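Local coordinates for protein cytosine deaminase (PDB 4R88) that probably catalyses the hydrolytic deamination of cytosine to uracil and ammonia, as an iron-containing member of the amidohydrolase family, at residues 61-66 with 96-101; 271-276 with 312-317; 305-310 with 323-328. All blocks are in the same frame, centred on the assembly; numbering follows the deposited sequence.

How the interactions relate
All three contacts belong to the TIM-barrel fold of the amidohydrolase family, near its metal site. Interaction 1 closes first along the chain, joining the loop after strand 46-57 to helix 92-108. Interactions 2 and 3 follow and interleave: in the order 271-276, 305-310, 312-317, 323-328 their segments alternate. The centres of interactions 2 and 3 are about 10 Å apart, and the centre of interaction 1 lies about 15 and 18 Å from them. Probable hydrogen bonds join them: T62 OG1 and L63 N meet I310 O, E273 OE2 meets S309 OG, and Y315 OH meets R324 NH2. Loop 305-317 therefore ties the iron and pyrimidine site to its surrounding helices.

Interaction 1: residues 61-66 with 96-101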
loop_
_atom_site.group_PDB
_atom_site.type_symbol
_atom_site.label_atom_id
_atom_site.label_comp_id
_atom_site.label_asym_id
_atom_site.label_seq_id
_atom_site.Cartn_x
_atom_site.Cartn_y
_atom_site.Cartn_z
ATOM N N ALA B 61 6.170 21.679 5.322
ATOM C CA ALA B 61 4.979 21.251 6.052
ATOM C C ALA B 61 5.141 19.906 6.769
ATOM O O ALA B 61 4.247 19.493 7.493
ATOM C CB ALA B 61 3.783 21.181 5.099
ATOM N N THR B 62 6.261 19.217 6.564
ATOM C CA THR B 62 6.409 17.867 7.115
ATOM C C THR B 62 6.357 17.855 8.649
ATOM O O THR B 62 6.828 18.784 9.301
ATOM C CB THR B 62 7.704 17.161 6.610
ATOM O OG1 THR B 62 7.655 15.762 6.940
ATOM C CG2 THR B 62 8.942 17.780 7.233
ATOM N N LEU B 63 5.743 16.814 9.205
ATOM C CA LEU B 63 5.691 16.603 10.654
ATOM C C LEU B 63 4.864 17.655 11.411
ATOM O O LEU B 63 5.121 17.907 12.584
ATOM C CB LEU B 63 7.112 16.509 11.236
ATOM C CG LEU B 63 8.051 15.484 10.590
ATOM C CD1 LEU B 63 9.428 15.510 11.248
ATOM C CD2 LEU B 63 7.437 14.066 10.631
ATOM N N THR B 64 3.880 18.263 10.748
ATOM C CA THR B 64 2.986 19.223 11.411
ATOM C C THR B 64 1.516 18.779 11.411
ATOM O O THR B 64 0.633 19.596 11.662
ATOM C CB THR B 64 3.012 20.619 10.740
ATOM O OG1 THR B 64 2.447 20.532 9.425
ATOM C CG2 THR B 64 4.429 21.180 10.655
ATOM N N ALA B 65 1.246 17.508 11.106
ATOM C CA ALA B 65 -0.133 17.005 11.130
ATOM C C ALA B 65 -0.770 17.235 12.495
ATOM O O ALA B 65 -0.223 16.826 13.509
ATOM C CB ALA B 65 -0.177 15.530 10.783
ATOM N N GLY B 66 -1.931 17.885 12.518
ATOM C CA GLY B 66 -2.627 18.124 13.771
ATOM C C GLY B 66 -2.315 19.460 14.452
ATOM O O GLY B 66 -2.867 19.754 15.508
ATOM N N ARG B 96 13.641 24.063 9.833
ATOM C CA ARG B 96 14.900 23.328 9.768
ATOM C C ARG B 96 14.859 21.992 10.516
ATOM O O ARG B 96 15.230 20.956 9.965
ATOM C CB ARG B 96 16.042 24.188 10.298
ATOM C CG ARG B 96 17.356 23.453 10.362
ATOM C CD ARG B 96 18.469 24.310 10.929
ATOM N NE ARG B 96 19.706 23.535 11.044
ATOM C CZ ARG B 96 20.086 22.894 12.145
ATOM N NH1 ARG B 96 19.326 22.929 13.232
ATOM N NH2 ARG B 96 21.227 22.217 12.161
ATOM N N GLN B 97 14.414 22.014 11.770
ATOM C CA GLN B 97 14.395 20.796 12.577
ATOM C C GLN B 97 13.479 19.732 12.003
ATOM O O GLN B 97 13.832 18.554 11.952
ATOM C CB GLN B 97 13.987 21.112 14.016
ATOM C CG GLN B 97 15.028 21.938 14.755
ATOM C CD GLN B 97 14.880 21.855 16.257
ATOM O OE1 GLN B 97 14.116 21.039 16.774
ATOM N NE2 GLN B 97 15.614 22.704 16.971
ATOM N N ARG B 98 12.296 20.134 11.559
ATOM C CA ARG B 98 11.375 19.159 10.990
ATOM C C ARG B 98 11.878 18.609 9.662
ATOM O O ARG B 98 11.789 17.404 9.407
ATOM C CB ARG B 98 9.973 19.749 10.845
ATOM C CG ARG B 98 9.239 19.845 12.182
ATOM C CD ARG B 98 7.874 20.529 12.042
ATOM N NE ARG B 98 7.958 21.927 11.601
ATOM C CZ ARG B 98 7.762 22.322 10.344
ATOM N NH1 ARG B 98 7.487 21.431 9.392
ATOM N NH2 ARG B 98 7.843 23.603 10.032
ATOM N N ALA B 99 12.417 19.484 8.820
ATOM C CA ALA B 99 12.881 19.065 7.505
ATOM C C ALA B 99 14.040 18.069 7.616
ATOM O O ALA B 99 14.079 17.072 6.889
ATOM C CB ALA B 99 13.292 20.276 6.669
ATOM N N LEU B 100 14.958 18.322 8.545
ATOM C CA LEU B 100 16.123 17.456 8.731
ATOM C C LEU B 100 15.716 16.083 9.235
ATOM O O LEU B 100 16.277 15.067 8.820
ATOM C CB LEU B 100 17.142 18.083 9.687
ATOM C CG LEU B 100 17.915 19.269 9.114
ATOM C CD1 LEU B 100 18.748 19.921 10.204
ATOM C CD2 LEU B 100 18.787 18.841 7.946
ATOM N N LYS B 101 14.731 16.053 10.127
ATOM C CA LYS B 101 14.215 14.788 10.615
ATOM C C LYS B 101 13.592 13.965 9.471
ATOM O O LYS B 101 13.835 12.758 9.351
ATOM C CB LYS B 101 13.222 15.012 11.760
ATOM C CG LYS B 101 12.617 13.714 12.267
ATOM C CD LYS B 101 11.987 13.871 13.640
ATOM C CE LYS B 101 11.408 12.540 14.109
ATOM N NZ LYS B 101 10.728 12.658 15.428
#
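R98 reaches from helix 92-108 to the turn at 61-66 and supplies the polar link between them. Its NH1 donates to T62 O at 2.7 Å with an N-H...O angle of 152°. The acceptor lies only 7° out of the guanidinium plane, and the donor in turn lies in the carbonyl plane of T62, so the two flat groups are well aligned for the bond. The arginine chain bends at chi3, which swings NH1 back to T62 O. D94 forms a salt bridge to NE and D60 O accepts a second bond from NH1, so this buried charge is held from several directions.

Van der Waals contacts surround that bond. T64 CG2 sits over one guanidinium face, offset toward the rim, and comes to 3.3 Å from R98 NH1. L63 points at the helix: its CB meets R98 CG at 4.1 Å, while its CD1 lies 3.5 Å from R98 O and 3.8 Å from K101 CG. The leucine and the extended lysine chain cross at about a right angle, so K101 offers its methylenes to the contact. T62 CG2 packs on the helix backbone, 3.6 Å from R98 O, and also touches A99; T62 OG1 is bonded to T102 OG1 and to I310 O.

Within the turn, T64 OG1 donates to A61 O at 2.8 Å. With chi1 at 67°, this hydroxyl stands between the backbone N and the carbonyl carbon and can reach back across the turn; the backbone bond from T64 N to the same oxygen is weak. Residues A61 to T64 form a type II beta turn, here braced against a helix beside the active-site end of an amidohydrolase barrel.

Interaction 2: residues 271-276 with 312-317. With 1LD (5-fluorocytosine), chain S.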
loop_
_atom_site.group_PDB
_atom_site.type_symbol
_atom_site.label_atom_id
_atom_site.label_comp_id
_atom_site.label_asym_id
_atom_site.label_seq_id
_atom_site.Cartn_x
_atom_site.Cartn_y
_atom_site.Cartn_z
ATOM N N PRO B 271 0.252 8.608 -5.670
ATOM C CA PRO B 271 -0.934 7.751 -5.511
ATOM C C PRO B 271 -1.454 7.623 -4.082
ATOM O O PRO B 271 -2.675 7.602 -3.917
ATOM C CB PRO B 271 -0.471 6.394 -6.037
ATOM C CG PRO B 271 1.049 6.432 -5.876
ATOM C CD PRO B 271 1.410 7.857 -6.189
ATOM N N THR B 272 -0.585 7.543 -3.075
ATOM C CA THR B 272 -1.083 7.448 -1.696
ATOM C C THR B 272 -1.769 8.747 -1.271
ATOM O O THR B 272 -2.752 8.727 -0.524
ATOM C CB THR B 272 0.005 7.114 -0.679
ATOM O OG1 THR B 272 1.064 8.074 -0.776
ATOM C CG2 THR B 272 0.558 5.705 -0.928
ATOM N N GLU B 273 -1.259 9.871 -1.759
ATOM C CA GLU B 273 -1.850 11.156 -1.414
ATOM C C GLU B 273 -3.189 11.310 -2.119
ATOM O O GLU B 273 -4.182 11.683 -1.506
ATOM C CB GLU B 273 -0.920 12.317 -1.812
ATOM C CG GLU B 273 -1.381 13.675 -1.290
ATOM C CD GLU B 273 -0.605 14.094 -0.053
ATOM O OE1 GLU B 273 0.086 13.240 0.539
ATOM O OE2 GLU B 273 -0.661 15.281 0.318
ATOM N N SER B 274 -3.221 11.014 -3.416
ATOM C CA SER B 274 -4.445 11.224 -4.185
ATOM C C SER B 274 -5.564 10.245 -3.842
ATOM O O SER B 274 -6.739 10.621 -3.847
ATOM C CB SER B 274 -4.155 11.236 -5.685
ATOM O OG SER B 274 -3.379 12.384 -6.010
ATOM N N ILE B 275 -5.224 9.001 -3.517
ATOM C CA ILE B 275 -6.265 8.062 -3.111
ATOM C C ILE B 275 -6.945 8.575 -1.835
ATOM O O ILE B 275 -8.150 8.415 -1.650
ATOM C CB ILE B 275 -5.723 6.617 -2.933
ATOM C CG1 ILE B 275 -6.875 5.626 -3.031
ATOM C CG2 ILE B 275 -4.972 6.461 -1.631
ATOM C CD1 ILE B 275 -7.420 5.507 -4.439
ATOM N N HIS B 276 -6.166 9.250 -0.992
ATOM C CA HIS B 276 -6.648 9.814 0.264
ATOM C C HIS B 276 -7.438 11.121 0.063
ATOM O O HIS B 276 -8.503 11.298 0.663
ATOM C CB HIS B 276 -5.451 10.056 1.194
ATOM C CG HIS B 276 -5.756 10.931 2.370
ATOM N ND1 HIS B 276 -6.686 10.597 3.331
ATOM C CD2 HIS B 276 -5.244 12.133 2.741
ATOM C CE1 HIS B 276 -6.740 11.556 4.241
ATOM N NE2 HIS B 276 -5.867 12.496 3.911
ATOM N N ASP B 312 1.613 15.546 7.588
ATOM C CA ASP B 312 1.423 16.978 7.371
ATOM C C ASP B 312 -0.087 17.312 7.309
ATOM O O ASP B 312 -0.899 16.415 7.553
ATOM C CB ASP B 312 2.294 17.431 6.167
ATOM C CG ASP B 312 1.691 17.110 4.819
ATOM O OD1 ASP B 312 2.391 17.398 3.801
ATOM O OD2 ASP B 312 0.545 16.591 4.751
ATOM N N PRO B 313 -0.480 18.581 7.038
ATOM C CA PRO B 313 -1.929 18.852 7.088
ATOM C C PRO B 313 -2.795 18.045 6.105
ATOM O O PRO B 313 -4.002 17.960 6.284
ATOM C CB PRO B 313 -2.024 20.339 6.721
ATOM C CG PRO B 313 -0.704 20.910 7.105
ATOM C CD PRO B 313 0.300 19.821 6.840
ATOM N N TRP B 314 -2.186 17.478 5.077
ATOM C CA TRP B 314 -2.936 16.784 4.043
ATOM C C TRP B 314 -2.934 15.277 4.233
ATOM O O TRP B 314 -3.838 14.594 3.771
ATOM C CB TRP B 314 -2.343 17.126 2.673
ATOM C CG TRP B 314 -2.555 18.558 2.360
ATOM C CD1 TRP B 314 -3.680 19.122 1.813
ATOM C CD2 TRP B 314 -1.645 19.630 2.612
ATOM N NE1 TRP B 314 -3.512 20.485 1.693
ATOM C CE2 TRP B 314 -2.273 20.822 2.179
ATOM C CE3 TRP B 314 -0.354 19.702 3.145
ATOM C CZ2 TRP B 314 -1.654 22.062 2.268
ATOM C CZ3 TRP B 314 0.259 20.943 3.232
ATOM C CH2 TRP B 314 -0.390 22.102 2.796
ATOM N N TYR B 315 -1.924 14.758 4.923
ATOM C CA TYR B 315 -1.691 13.317 4.923
ATOM C C TYR B 315 -1.075 12.881 6.248
ATOM O O TYR B 315 0.008 13.330 6.599
ATOM C CB TYR B 315 -0.788 12.967 3.741
ATOM C CG TYR B 315 -0.529 11.487 3.557
ATOM C CD1 TYR B 315 0.642 10.902 4.034
ATOM C CD2 TYR B 315 -1.452 10.679 2.907
ATOM C CE1 TYR B 315 0.888 9.553 3.873
ATOM C CE2 TYR B 315 -1.215 9.323 2.738
ATOM C CZ TYR B 315 -0.039 8.772 3.226
ATOM O OH TYR B 315 0.204 7.435 3.070
ATOM N N PRO B 316 -1.767 12.012 6.996
ATOM C CA PRO B 316 -1.322 11.744 8.368
ATOM C C PRO B 316 -0.285 10.635 8.501
ATOM O O PRO B 316 0.240 10.451 9.590
ATOM C CB PRO B 316 -2.608 11.306 9.066
ATOM C CG PRO B 316 -3.359 10.592 7.988
ATOM C CD PRO B 316 -3.054 11.354 6.699
ATOM N N LEU B 317 -0.001 9.896 7.437
ATOM C CA LEU B 317 1.005 8.841 7.535
ATOM C C LEU B 317 2.302 9.253 6.843
ATOM O O LEU B 317 2.540 10.439 6.594
ATOM C CB LEU B 317 0.469 7.526 6.950
ATOM C CG LEU B 317 -0.751 6.918 7.633
ATOM C CD1 LEU B 317 -1.261 5.719 6.840
ATOM C CD2 LEU B 317 -0.401 6.495 9.054
HETATM N N1 1LD S . -0.499 21.386 -1.109
HETATM C C6 1LD S . 0.011 20.418 -0.323
HETATM C C2 1LD S . -1.267 21.057 -2.160
HETATM O O2 1LD S . -1.778 22.053 -2.962
HETATM N N3 1LD S . -1.558 19.781 -2.466
HETATM C C4 1LD S . -1.075 18.784 -1.706
HETATM N N4 1LD S . -1.402 17.430 -2.039
HETATM C C5 1LD S . -0.266 19.079 -0.598
HETATM F F 1LD S . 0.237 18.110 0.173
#
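E273 leaves its helix with CG anti to the backbone N and then bends at chi2 (101°), bringing its carboxylate between Y315 and the bound 5-fluorocytosine. Y315 also has its ring anti to the backbone N, which sends the phenol across the helix, past E273 to T272. E273 OE1 consequently lies 3.3 Å from Y315 CB. The other oxygen, OE2, approaches W314 CB and accepts a bond from ligand N4 at 3.3 Å, with an N-H...O angle of 161°. E273 OE2 is also hydrogen-bonded to S309 OG and lies 3.0 Å from the ligand atom F.

W314 turns the flat side of its indole to the ligand. C6 of the pyrimidine stands over the centre of the indole, 3.4 Å from W314 CE2. P313 CB rests against the opposite face, and the indole NE1 is bonded to L76 O. The backbone that carries this ring is fixed by an Asx turn: D312 OD2 accepts from W314 N at 2.9 Å, the donor lying above the carboxylate plane, and more weakly from Y315 N.

Further along the helix, the rings of H276 and Y315 form an offset edge-to-face pair. The edge of Y315 is directed at the H276 face, with centroids 6.0 Å apart and planes at 77°. W314 O lies in the plane of the imidazole at its edge, 2.9 Å from H276 NE2. At the far end of the phenol, Y315 OH passes T272 CB at 3.8 Å and bonds to R324 and to H331 of the second subunit.

Helix and loop thus present a carboxylate to the exocyclic amine and an aromatic face to the pyrimidine ring. This arrangement is consistent with recognition of the amino group that deamination removes.

Interaction 3: residues 305-310 with 323-328; sequences FAQDSI and LRILDA. With FE2 (Fe (II) ion), chain T; 1LD (5-fluorocytosine), chain S.
I325 is the central side chain of this contact, directed from helix 322-332 onto the chain leaving strand 303-305. Its CG2 meets F305 CB at 3.7 Å and A306 O at 3.6 Å, while its CG1 and CD1 both rest 3.7 Å from Q307 CG. Q307 has CG anti to its carbonyl carbon (chi1 -67°), which lays that methylene across I325 at about a right angle. The next residue, L326, brings CD1 to the edge of the F305 ring, near its plane and 3.9 Å from F305 CD2. This first shell is apolar apart from A306 O.

Around it, P271 packs on both F305 and I325, and T272 also touches I325, so helix 271-277 closes on the same side chains. The amide of Q307 is held by E54 of strand 46-57, through a bond from NE2 to OE1. Backbone bonds join A306 to S269 and D308 to H56 and H58, fixing the path of the chain beyond the strand. Toward the dimer partner, R324 and D327 form reciprocal salt bridges with D327 and R324 of the second subunit.

Just past Q307 the chain turns away from the helix, and D308 has positive phi (70°). Its carboxyl group points to the iron, with D308 OD2 a long 2.6 Å from the metal; H56, H58 and H209 bind the same ion through their NE2 atoms. D308 OD1 lies 3.0 Å from N4 of 5-fluorocytosine. S309 OG, hydrogen-bonded to D312 OD1, comes to 3.2 Å from the ligand atom F.

The chemistry is divided along one short segment: hydrocarbon packing seats F305 to Q307 against the helix, while the next residue delivers an oxygen ligand to iron beside the amino group of the pyrimidine, as expected for a metal-dependent deaminase.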
loop_
_atom_site.group_PDB
_atom_site.type_symbol
_atom_site.label_atom_id
_atom_site.label_comp_id
_atom_site.label_asym_id
_atom_site.label_seq_id
_atom_site.Cartn_x
_atom_site.Cartn_y
_atom_site.Cartn_z
ATOM N N PHE B 305 6.440 8.304 -9.627
ATOM C CA PHE B 305 5.661 8.384 -8.396
ATOM C C PHE B 305 6.424 9.160 -7.321
ATOM O O PHE B 305 7.660 9.210 -7.335
ATOM C CB PHE B 305 5.334 6.984 -7.857
ATOM C CG PHE B 305 4.400 6.178 -8.723
ATOM C CD1 PHE B 305 3.130 6.648 -9.044
ATOM C CD2 PHE B 305 4.777 4.924 -9.176
ATOM C CE1 PHE B 305 2.259 5.873 -9.820
ATOM C CE2 PHE B 305 3.917 4.146 -9.964
ATOM C CZ PHE B 305 2.658 4.621 -10.282
ATOM N N ALA B 306 5.682 9.733 -6.380
ATOM C CA ALA B 306 6.261 10.511 -5.289
ATOM C C ALA B 306 5.422 10.349 -4.020
ATOM O O ALA B 306 4.252 10.005 -4.100
ATOM C CB ALA B 306 6.337 11.972 -5.684
ATOM N N GLN B 307 6.012 10.616 -2.856
ATOM C CA GLN B 307 5.285 10.526 -1.577
ATOM C C GLN B 307 4.410 11.734 -1.251
ATOM O O GLN B 307 3.413 11.608 -0.532
ATOM C CB GLN B 307 6.268 10.305 -0.423
ATOM C CG GLN B 307 6.945 8.956 -0.491
ATOM C CD GLN B 307 8.205 8.882 0.345
ATOM O OE1 GLN B 307 8.159 8.497 1.514
ATOM N NE2 GLN B 307 9.342 9.240 -0.254
ATOM N N ASP B 308 4.815 12.905 -1.740
ATOM C CA ASP B 308 4.087 14.172 -1.511
ATOM C C ASP B 308 4.145 14.708 -0.068
ATOM O O ASP B 308 4.624 15.818 0.174
ATOM C CB ASP B 308 2.621 14.060 -1.989
ATOM C CG ASP B 308 1.991 15.417 -2.275
ATOM O OD1 ASP B 308 0.818 15.472 -2.692
ATOM O OD2 ASP B 308 2.673 16.436 -2.083
ATOM N N SER B 309 3.649 13.926 0.885
ATOM C CA SER B 309 3.517 14.390 2.263
ATOM C C SER B 309 4.014 13.363 3.265
ATOM O O SER B 309 3.816 12.168 3.082
ATOM C CB SER B 309 2.047 14.667 2.592
ATOM O OG SER B 309 1.506 15.721 1.815
ATOM N N ILE B 310 4.619 13.834 4.347
ATOM C CA ILE B 310 4.872 12.968 5.498
ATOM C C ILE B 310 4.344 13.652 6.764
ATOM O O ILE B 310 4.889 14.667 7.204
ATOM C CB ILE B 310 6.380 12.616 5.603
ATOM C CG1 ILE B 310 6.766 11.688 4.442
ATOM C CG2 ILE B 310 6.693 11.980 6.953
ATOM C CD1 ILE B 310 8.284 11.447 4.280
ATOM N N LEU B 323 9.182 2.736 -1.829
ATOM C CA LEU B 323 8.674 1.445 -2.331
ATOM C C LEU B 323 7.220 1.177 -1.946
ATOM O O LEU B 323 6.520 0.444 -2.643
ATOM C CB LEU B 323 9.550 0.277 -1.868
ATOM C CG LEU B 323 10.934 0.189 -2.534
ATOM C CD1 LEU B 323 11.674 -1.088 -2.127
ATOM C CD2 LEU B 323 10.811 0.278 -4.044
ATOM N N ARG B 324 6.777 1.743 -0.824
ATOM C CA ARG B 324 5.378 1.624 -0.413
ATOM C C ARG B 324 4.502 2.416 -1.383
ATOM O O ARG B 324 3.403 1.984 -1.770
ATOM C CB ARG B 324 5.185 2.128 1.031
ATOM C CG ARG B 324 3.751 1.978 1.560
ATOM C CD ARG B 324 3.575 2.586 2.955
ATOM N NE ARG B 324 3.723 4.043 2.949
ATOM C CZ ARG B 324 2.715 4.912 2.974
ATOM N NH1 ARG B 324 1.453 4.489 3.015
ATOM N NH2 ARG B 324 2.965 6.215 2.961
ATOM N N ILE B 325 5.006 3.576 -1.784
ATOM C CA ILE B 325 4.311 4.415 -2.743
ATOM C C ILE B 325 4.257 3.734 -4.117
ATOM O O ILE B 325 3.215 3.744 -4.757
ATOM C CB ILE B 325 4.931 5.841 -2.824
ATOM C CG1 ILE B 325 4.259 6.794 -1.818
ATOM C CG2 ILE B 325 4.764 6.414 -4.216
ATOM C CD1 ILE B 325 4.340 6.370 -0.364
ATOM N N LEU B 326 5.367 3.123 -4.550
ATOM C CA LEU B 326 5.386 2.348 -5.803
ATOM C C LEU B 326 4.318 1.260 -5.816
ATOM O O LEU B 326 3.547 1.136 -6.774
ATOM C CB LEU B 326 6.766 1.705 -6.033
ATOM C CG LEU B 326 6.936 0.819 -7.276
ATOM C CD1 LEU B 326 6.665 1.585 -8.580
ATOM C CD2 LEU B 326 8.327 0.190 -7.314
ATOM N N ASP B 327 4.289 0.471 -4.746
ATOM C CA ASP B 327 3.272 -0.555 -4.558
ATOM C C ASP B 327 1.849 0.002 -4.719
ATOM O O ASP B 327 1.064 -0.537 -5.510
ATOM C CB ASP B 327 3.435 -1.222 -3.189
ATOM C CG ASP B 327 2.587 -2.490 -3.045
ATOM O OD1 ASP B 327 1.887 -2.635 -2.017
ATOM O OD2 ASP B 327 2.635 -3.351 -3.950
ATOM N N ALA B 328 1.520 1.064 -3.982
ATOM C CA ALA B 328 0.195 1.701 -4.105
ATOM C C ALA B 328 -0.110 2.140 -5.540
ATOM O O ALA B 328 -1.202 1.899 -6.055
ATOM C CB ALA B 328 0.071 2.890 -3.151
HETATM FE FE FE2 T . 2.057 18.457 -3.572
HETATM N N1 1LD S . -0.499 21.386 -1.109
HETATM C C6 1LD S . 0.011 20.418 -0.323
HETATM C C2 1LD S . -1.267 21.057 -2.160
HETATM O O2 1LD S . -1.778 22.053 -2.962
HETATM N N3 1LD S . -1.558 19.781 -2.466
HETATM C C4 1LD S . -1.075 18.784 -1.706
HETATM N N4 1LD S . -1.402 17.430 -2.039
HETATM C C5 1LD S . -0.266 19.079 -0.598
HETATM F F 1LD S . 0.237 18.110 0.173
#